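Local coordinates for deoxyhypusine synthase, putative (Entamoeba histolytica, PDB 7L9R), which probably acts as a deoxyhypusine synthase, an NAD-dependent transferase of the family that carries out the first step of hypusine formation on the translation factor eIF5A, at residues Glu172-Ile177 against Thr232-Ile237; Glu198-Asn201 against Ile207-Ala210. All blocks are in the same frame, centred on the assembly; numbering follows the deposited sequence.

Contact 1: residues Glu172-Ile177 against Thr232-Ile237; sequences EFILDI and TELNEI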
ATOM      1  N   GLU B 172     -21.946  -2.235 -34.311  1.00 67.16           N
ATOM      2  CA  GLU B 172     -23.188  -2.639 -34.962  1.00 75.53           C
ATOM      3  C   GLU B 172     -24.371  -2.493 -34.015  1.00 72.62           C
ATOM      4  O   GLU B 172     -25.456  -2.066 -34.425  1.00 71.00           O
ATOM      5  CB  GLU B 172     -23.069  -4.073 -35.479  1.00 71.41           C
ATOM      6  CG  GLU B 172     -22.052  -4.236 -36.597  1.00 73.27           C
ATOM      7  CD  GLU B 172     -22.006  -5.647 -37.138  1.00 95.95           C
ATOM      8  OE1 GLU B 172     -23.081  -6.279 -37.241  1.00103.75           O
ATOM      9  OE2 GLU B 172     -20.897  -6.125 -37.465  1.00101.56           O
ATOM     10  N   PHE B 173     -24.166  -2.813 -32.734  1.00 67.97           N
ATOM     11  CA  PHE B 173     -25.217  -2.620 -31.742  1.00 66.34           C
ATOM     12  C   PHE B 173     -25.576  -1.145 -31.595  1.00 64.40           C
ATOM     13  O   PHE B 173     -26.758  -0.788 -31.545  1.00 72.32           O
ATOM     14  CB  PHE B 173     -24.771  -3.221 -30.408  1.00 57.56           C
ATOM     15  CG  PHE B 173     -25.584  -2.772 -29.225  1.00 56.94           C
ATOM     16  CD1 PHE B 173     -26.831  -3.321 -28.967  1.00 63.93           C
ATOM     17  CD2 PHE B 173     -25.071  -1.837 -28.337  1.00 54.64           C
ATOM     18  CE1 PHE B 173     -27.571  -2.918 -27.862  1.00 60.55           C
ATOM     19  CE2 PHE B 173     -25.801  -1.428 -27.233  1.00 51.20           C
ATOM     20  CZ  PHE B 173     -27.050  -1.972 -26.991  1.00 57.89           C
ATOM     21  N   ILE B 174     -24.570  -0.273 -31.532  1.00 65.26           N
ATOM     22  CA  ILE B 174     -24.838   1.155 -31.391  1.00 69.72           C
ATOM     23  C   ILE B 174     -25.603   1.670 -32.604  1.00 78.32           C
ATOM     24  O   ILE B 174     -26.552   2.453 -32.477  1.00 88.08           O
ATOM     25  CB  ILE B 174     -23.520   1.921 -31.175  1.00 66.99           C
ATOM     26  CG1 ILE B 174     -22.929   1.563 -29.812  1.00 64.06           C
ATOM     27  CG2 ILE B 174     -23.760   3.425 -31.256  1.00 73.88           C
ATOM     28  CD1 ILE B 174     -21.487   1.994 -29.628  1.00 59.98           C
ATOM     29  N   LEU B 175     -25.202   1.239 -33.801  1.00 82.14           N
ATOM     30  CA  LEU B 175     -25.881   1.675 -35.015  1.00 87.76           C
ATOM     31  C   LEU B 175     -27.287   1.091 -35.125  1.00 95.96           C
ATOM     32  O   LEU B 175     -28.186   1.748 -35.663  1.00102.04           O
ATOM     33  CB  LEU B 175     -25.054   1.297 -36.242  1.00 88.15           C
ATOM     34  CG  LEU B 175     -23.719   2.020 -36.397  1.00 89.23           C
ATOM     35  CD1 LEU B 175     -22.915   1.406 -37.536  1.00 89.89           C
ATOM     36  CD2 LEU B 175     -23.940   3.508 -36.620  1.00 91.83           C
ATOM     37  N   ASP B 176     -27.497  -0.136 -34.637  1.00 87.42           N
ATOM     38  CA  ASP B 176     -28.834  -0.724 -34.684  1.00 86.57           C
ATOM     39  C   ASP B 176     -29.808   0.052 -33.811  1.00 94.70           C
ATOM     40  O   ASP B 176     -30.991   0.170 -34.150  1.00104.77           O
ATOM     41  CB  ASP B 176     -28.807  -2.198 -34.279  1.00 83.09           C
ATOM     42  CG  ASP B 176     -28.522  -3.118 -35.451  1.00 97.60           C
ATOM     43  OD1 ASP B 176     -28.137  -2.613 -36.527  1.00106.33           O
ATOM     44  OD2 ASP B 176     -28.706  -4.345 -35.308  1.00 97.01           O
ATOM     45  N   ILE B 177     -29.342   0.561 -32.666  1.00 80.99           N
ATOM     46  CA  ILE B 177     -30.230   1.343 -31.813  1.00 91.32           C
ATOM     47  C   ILE B 177     -30.717   2.577 -32.552  1.00102.45           C
ATOM     48  O   ILE B 177     -31.904   2.928 -32.497  1.00109.49           O
ATOM     49  CB  ILE B 177     -29.510   1.746 -30.515  1.00 87.73           C
ATOM     50  CG1 ILE B 177     -29.238   0.537 -29.630  1.00 75.68           C
ATOM     51  CG2 ILE B 177     -30.300   2.820 -29.782  1.00 81.52           C
ATOM     52  CD1 ILE B 177     -28.459   0.897 -28.407  1.00 73.59           C
ATOM     53  N   THR B 232     -16.850   7.061 -29.854  1.00 69.33           N
ATOM     54  CA  THR B 232     -15.968   8.096 -30.384  1.00 70.57           C
ATOM     55  C   THR B 232     -15.598   7.811 -31.834  1.00 80.60           C
ATOM     56  O   THR B 232     -15.650   8.704 -32.688  1.00 76.31           O
ATOM     57  CB  THR B 232     -14.708   8.184 -29.523  1.00 71.30           C
ATOM     58  OG1 THR B 232     -15.051   8.622 -28.201  1.00 76.05           O
ATOM     59  CG2 THR B 232     -13.709   9.154 -30.135  1.00 77.73           C
ATOM     60  N   GLU B 233     -15.240   6.558 -32.134  1.00 72.35           N
ATOM     61  CA  GLU B 233     -14.853   6.201 -33.495  1.00 72.79           C
ATOM     62  C   GLU B 233     -16.036   6.277 -34.451  1.00 79.91           C
ATOM     63  O   GLU B 233     -15.901   6.785 -35.571  1.00 82.61           O
ATOM     64  CB  GLU B 233     -14.226   4.808 -33.504  1.00 72.07           C
ATOM     65  CG  GLU B 233     -12.926   4.743 -32.727  1.00 68.34           C
ATOM     66  CD  GLU B 233     -12.363   3.342 -32.633  1.00 75.59           C
ATOM     67  OE1 GLU B 233     -13.025   2.393 -33.108  1.00 74.70           O
ATOM     68  OE2 GLU B 233     -11.248   3.194 -32.091  1.00 78.15           O
ATOM     69  N   LEU B 234     -17.208   5.799 -34.020  1.00 78.45           N
ATOM     70  CA  LEU B 234     -18.394   5.897 -34.865  1.00 88.96           C
ATOM     71  C   LEU B 234     -18.737   7.343 -35.176  1.00 96.87           C
ATOM     72  O   LEU B 234     -19.177   7.659 -36.288  1.00100.46           O
ATOM     73  CB  LEU B 234     -19.585   5.218 -34.197  1.00 82.99           C
ATOM     74  CG  LEU B 234     -19.776   3.741 -34.485  1.00 82.95           C
ATOM     75  CD1 LEU B 234     -20.920   3.208 -33.647  1.00 88.90           C
ATOM     76  CD2 LEU B 234     -20.074   3.584 -35.963  1.00 78.62           C
ATOM     77  N   ASN B 235     -18.554   8.232 -34.203  1.00109.03           N
ATOM     78  CA  ASN B 235     -18.910   9.624 -34.424  1.00114.22           C
ATOM     79  C   ASN B 235     -17.994  10.271 -35.454  1.00116.50           C
ATOM     80  O   ASN B 235     -18.444  11.124 -36.229  1.00117.62           O
ATOM     81  CB  ASN B 235     -18.884  10.394 -33.106  1.00107.28           C
ATOM     82  CG  ASN B 235     -19.648  11.691 -33.191  1.00118.52           C
ATOM     83  OD1 ASN B 235     -20.879  11.689 -33.263  1.00120.32           O
ATOM     84  ND2 ASN B 235     -18.931  12.810 -33.199  1.00118.41           N
ATOM     85  N   GLU B 236     -16.727   9.842 -35.513  1.00105.45           N
ATOM     86  CA  GLU B 236     -15.785  10.426 -36.461  1.00 97.06           C
ATOM     87  C   GLU B 236     -16.225  10.222 -37.901  1.00 94.63           C
ATOM     88  O   GLU B 236     -15.769  10.953 -38.780  1.00103.46           O
ATOM     89  CB  GLU B 236     -14.391   9.825 -36.261  1.00 83.32           C
ATOM     90  N   ILE B 237     -17.082   9.238 -38.159  1.00105.16           N
ATOM     91  CA  ILE B 237     -17.664   9.006 -39.476  1.00105.46           C
ATOM     92  C   ILE B 237     -19.051   9.623 -39.519  1.00119.87           C
ATOM     93  O   ILE B 237     -19.265  10.693 -40.103  1.00115.32           O
ATOM     94  CB  ILE B 237     -17.754   7.502 -39.794  1.00101.54           C
ATOM     95  CG1 ILE B 237     -16.392   6.827 -39.634  1.00101.48           C
ATOM     96  CG2 ILE B 237     -18.320   7.295 -41.189  1.00 93.72           C
ATOM     97  CD1 ILE B 237     -16.472   5.315 -39.615  1.00 89.08           C
TER

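Contact 2: residues Glu198-Asn201 against Ile207-Ala210; sequences ERLN and ITWA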
ATOM      1  N   GLU B 198     -29.424  -9.534 -24.352  1.00 53.02           N
ATOM      2  CA  GLU B 198     -30.383 -10.176 -25.246  1.00 58.18           C
ATOM      3  C   GLU B 198     -29.810 -10.334 -26.646  1.00 59.15           C
ATOM      4  O   GLU B 198     -30.055 -11.345 -27.312  1.00 58.85           O
ATOM      5  CB  GLU B 198     -31.686  -9.374 -25.295  1.00 53.04           C
ATOM      6  CG  GLU B 198     -32.364  -9.219 -23.941  1.00 67.27           C
ATOM      7  CD  GLU B 198     -33.501  -8.199 -23.940  1.00 85.57           C
ATOM      8  OE1 GLU B 198     -33.467  -7.238 -24.749  1.00 82.47           O
ATOM      9  OE2 GLU B 198     -34.439  -8.372 -23.128  1.00 84.13           O
ATOM     10  N   ARG B 199     -29.055  -9.341 -27.115  1.00 65.57           N
ATOM     11  CA  ARG B 199     -28.486  -9.418 -28.455  1.00 61.14           C
ATOM     12  C   ARG B 199     -27.386 -10.471 -28.528  1.00 56.44           C
ATOM     13  O   ARG B 199     -27.277 -11.194 -29.523  1.00 54.41           O
ATOM     14  CB  ARG B 199     -27.947  -8.046 -28.860  1.00 62.94           C
ATOM     15  CG  ARG B 199     -27.455  -7.958 -30.289  1.00 62.44           C
ATOM     16  CD  ARG B 199     -26.711  -6.649 -30.522  1.00 67.61           C
ATOM     17  NE  ARG B 199     -26.414  -6.454 -31.934  1.00 69.27           N
ATOM     18  CZ  ARG B 199     -27.179  -5.767 -32.768  1.00 80.43           C
ATOM     19  NH1 ARG B 199     -28.289  -5.175 -32.357  1.00 82.22           N
ATOM     20  NH2 ARG B 199     -26.835  -5.690 -34.052  1.00 84.73           N
ATOM     21  N   LEU B 200     -26.556 -10.559 -27.487  1.00 52.44           N
ATOM     22  CA  LEU B 200     -25.435 -11.492 -27.493  1.00 54.32           C
ATOM     23  C   LEU B 200     -25.923 -12.939 -27.488  1.00 59.32           C
ATOM     24  O   LEU B 200     -25.437 -13.770 -28.265  1.00 51.22           O
ATOM     25  CB  LEU B 200     -24.539 -11.224 -26.287  1.00 51.81           C
ATOM     26  CG  LEU B 200     -23.263 -12.053 -26.182  1.00 54.33           C
ATOM     27  CD1 LEU B 200     -22.359 -11.773 -27.379  1.00 52.13           C
ATOM     28  CD2 LEU B 200     -22.550 -11.764 -24.873  1.00 47.36           C
ATOM     29  N   ASN B 201     -26.882 -13.252 -26.614  1.00 54.26           N
ATOM     30  CA  ASN B 201     -27.558 -14.547 -26.595  1.00 55.74           C
ATOM     31  C   ASN B 201     -26.553 -15.693 -26.514  1.00 55.25           C
ATOM     32  O   ASN B 201     -26.572 -16.634 -27.309  1.00 59.22           O
ATOM     33  CB  ASN B 201     -28.465 -14.695 -27.811  1.00 54.37           C
ATOM     34  CG  ASN B 201     -29.395 -15.884 -27.704  1.00 62.98           C
ATOM     35  OD1 ASN B 201     -29.822 -16.267 -26.613  1.00 64.02           O
ATOM     36  ND2 ASN B 201     -29.706 -16.484 -28.844  1.00 61.75           N
ATOM     37  N   ILE B 207     -23.899 -11.250 -19.026  1.00 39.56           N
ATOM     38  CA  ILE B 207     -24.975 -10.322 -19.379  1.00 47.81           C
ATOM     39  C   ILE B 207     -26.160 -11.042 -20.016  1.00 48.49           C
ATOM     40  O   ILE B 207     -27.312 -10.632 -19.826  1.00 56.57           O
ATOM     41  CB  ILE B 207     -24.472  -9.178 -20.286  1.00 45.67           C
ATOM     42  CG1 ILE B 207     -23.990  -9.714 -21.635  1.00 49.45           C
ATOM     43  CG2 ILE B 207     -23.380  -8.378 -19.585  1.00 44.58           C
ATOM     44  CD1 ILE B 207     -23.648  -8.621 -22.616  1.00 44.73           C
ATOM     45  N   THR B 208     -25.929 -12.124 -20.761  1.00 48.07           N
ATOM     46  CA  THR B 208     -27.071 -12.846 -21.319  1.00 51.27           C
ATOM     47  C   THR B 208     -27.938 -13.427 -20.211  1.00 47.96           C
ATOM     48  O   THR B 208     -29.171 -13.336 -20.263  1.00 50.46           O
ATOM     49  CB  THR B 208     -26.613 -13.948 -22.269  1.00 52.84           C
ATOM     50  OG1 THR B 208     -25.997 -13.368 -23.430  1.00 48.75           O
ATOM     51  CG2 THR B 208     -27.801 -14.812 -22.690  1.00 43.78           C
ATOM     52  N   TRP B 209     -27.311 -14.013 -19.189  1.00 49.87           N
ATOM     53  CA  TRP B 209     -28.072 -14.584 -18.083  1.00 52.19           C
ATOM     54  C   TRP B 209     -28.675 -13.504 -17.193  1.00 51.37           C
ATOM     55  O   TRP B 209     -29.714 -13.735 -16.567  1.00 54.36           O
ATOM     56  CB  TRP B 209     -27.189 -15.522 -17.263  1.00 48.26           C
ATOM     57  CG  TRP B 209     -27.089 -16.905 -17.853  1.00 54.36           C
ATOM     58  CD1 TRP B 209     -26.026 -17.434 -18.523  1.00 46.88           C
ATOM     59  CD2 TRP B 209     -28.095 -17.925 -17.829  1.00 50.41           C
ATOM     60  NE1 TRP B 209     -26.303 -18.713 -18.914  1.00 56.50           N
ATOM     61  CE2 TRP B 209     -27.568 -19.044 -18.502  1.00 56.11           C
ATOM     62  CE3 TRP B 209     -29.389 -17.999 -17.303  1.00 56.16           C
ATOM     63  CZ2 TRP B 209     -28.288 -20.230 -18.666  1.00 52.14           C
ATOM     64  CZ3 TRP B 209     -30.109 -19.188 -17.465  1.00 62.02           C
ATOM     65  CH2 TRP B 209     -29.552 -20.285 -18.136  1.00 54.55           C
ATOM     66  N   ALA B 210     -28.039 -12.333 -17.107  1.00 47.90           N
ATOM     67  CA  ALA B 210     -28.644 -11.251 -16.339  1.00 49.74           C
ATOM     68  C   ALA B 210     -29.913 -10.748 -17.013  1.00 52.39           C
ATOM     69  O   ALA B 210     -30.907 -10.452 -16.339  1.00 48.60           O
ATOM     70  CB  ALA B 210     -27.647 -10.117 -16.142  1.00 41.94           C
TER

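Contact 1: residues Glu172-Ile177 against Thr232-Ile237
L234 reaches from helix 226-237 into the angle between I174 and L175, two consecutive residues of helix 160-179, and so illustrates how one forked side chain can serve two partners in helix-helix packing. The setting is the helical part of a deoxyhypusine synthase fold, with the centre of the contact about 27 Å from the centre of the chain. The two methyls of L234 largely divide the work, though CD1 also comes near L175 CG. CD1 turns to I174, approaching the branch point from the side of CG2; the closest pair, I174 CG2 and L234 CD1, is 3.7 Å apart, and I174 CB lies 3.8 Å from the same L234 CD1. CD2 turns to the end of L175, where it meets both tips of the fork, with L175 CD1 and L175 CD2 each 3.9 Å from L234 CD2. In both pairs the side chains cross at a slant. The CB of I174 points toward the other helix, and with CG2 anti to the backbone N, this methyl is carried over to L234 CD1. L175 leaves its helix at a tangent, but with CG anti to the carbonyl carbon (chi1 -67°) the end of the side chain comes nearer to L234. The backbones stay 8.6 Å apart between L175 CA and L234 CA, and apolar packing alone, without a hydrogen bond, joins the segments. Neighbours extend the apolar layer: I174 also touches F227, C230 and I231 of the second helix, and L234 rests on V240. Further back along the first helix, K171 and K167 pair with E233 in salt bridges beside the apolar patch. L234 CD2 also stands 4.0 Å from L175 CG, where the fork of that leucine begins.

Contact 2: residues Glu198-Asn201 against Ile207-Ala210
This is a packing contact between two helices consecutive in the chain of the deoxyhypusine synthase fold, made where helix 189-200 ends and a short loop leads into helix 206-212, just before strand 216-218 of the parallel sheet. It shows how a buried threonine can tie a helix end to the helix that follows. N201 is the first residue to leave the helix, with a positive phi of 54°, and T208 faces this end. The hydroxyl of T208 is drawn into a polar cluster: OG1 is hydrogen-bonded to G197 O, to D202 N and to S205 OG, so the buried oxygen is held by the last turn of one helix and by the connecting loop. The hydroxyl lies beside the backbone N of T208, which leaves CG2 anti to that N and directed at the backbone of N201, 3.9 Å from N201 CA. L200 borders this polar cluster, its CB 3.9 Å from T208 OG1, and carries the apolar part of the contact. It points toward the second helix, its side chain crossing that of I207 at about a right angle. The CB of I207 points neither at nor away from helix 189-200, though its end comes nearer. I129 of helix 124-130 packs on both L200 and I207, and I125 adds to I207. The meeting point of the pair is L200 CD2 and I207 CD1, 4.0 Å apart.

In the fold
Followed from the N terminus, the chain runs through helix 160-179, turns into helix 189-200, and passes by a short loop into helix 206-212; strand 216-218 at one edge of the parallel sheet within this chain follows, and then helix 226-237. Contact 2 closes the small loop between the second and third of these helices, and lies wholly within the larger loop that contact 1 closes between the first and last. The two meet directly: D176 and R199 form a salt bridge, and F173 packs against R199, joining helices 160-179 and 189-200. Thus contact 1 ties the outlying helical pair together, while contact 2 continues inward to helix 124-130.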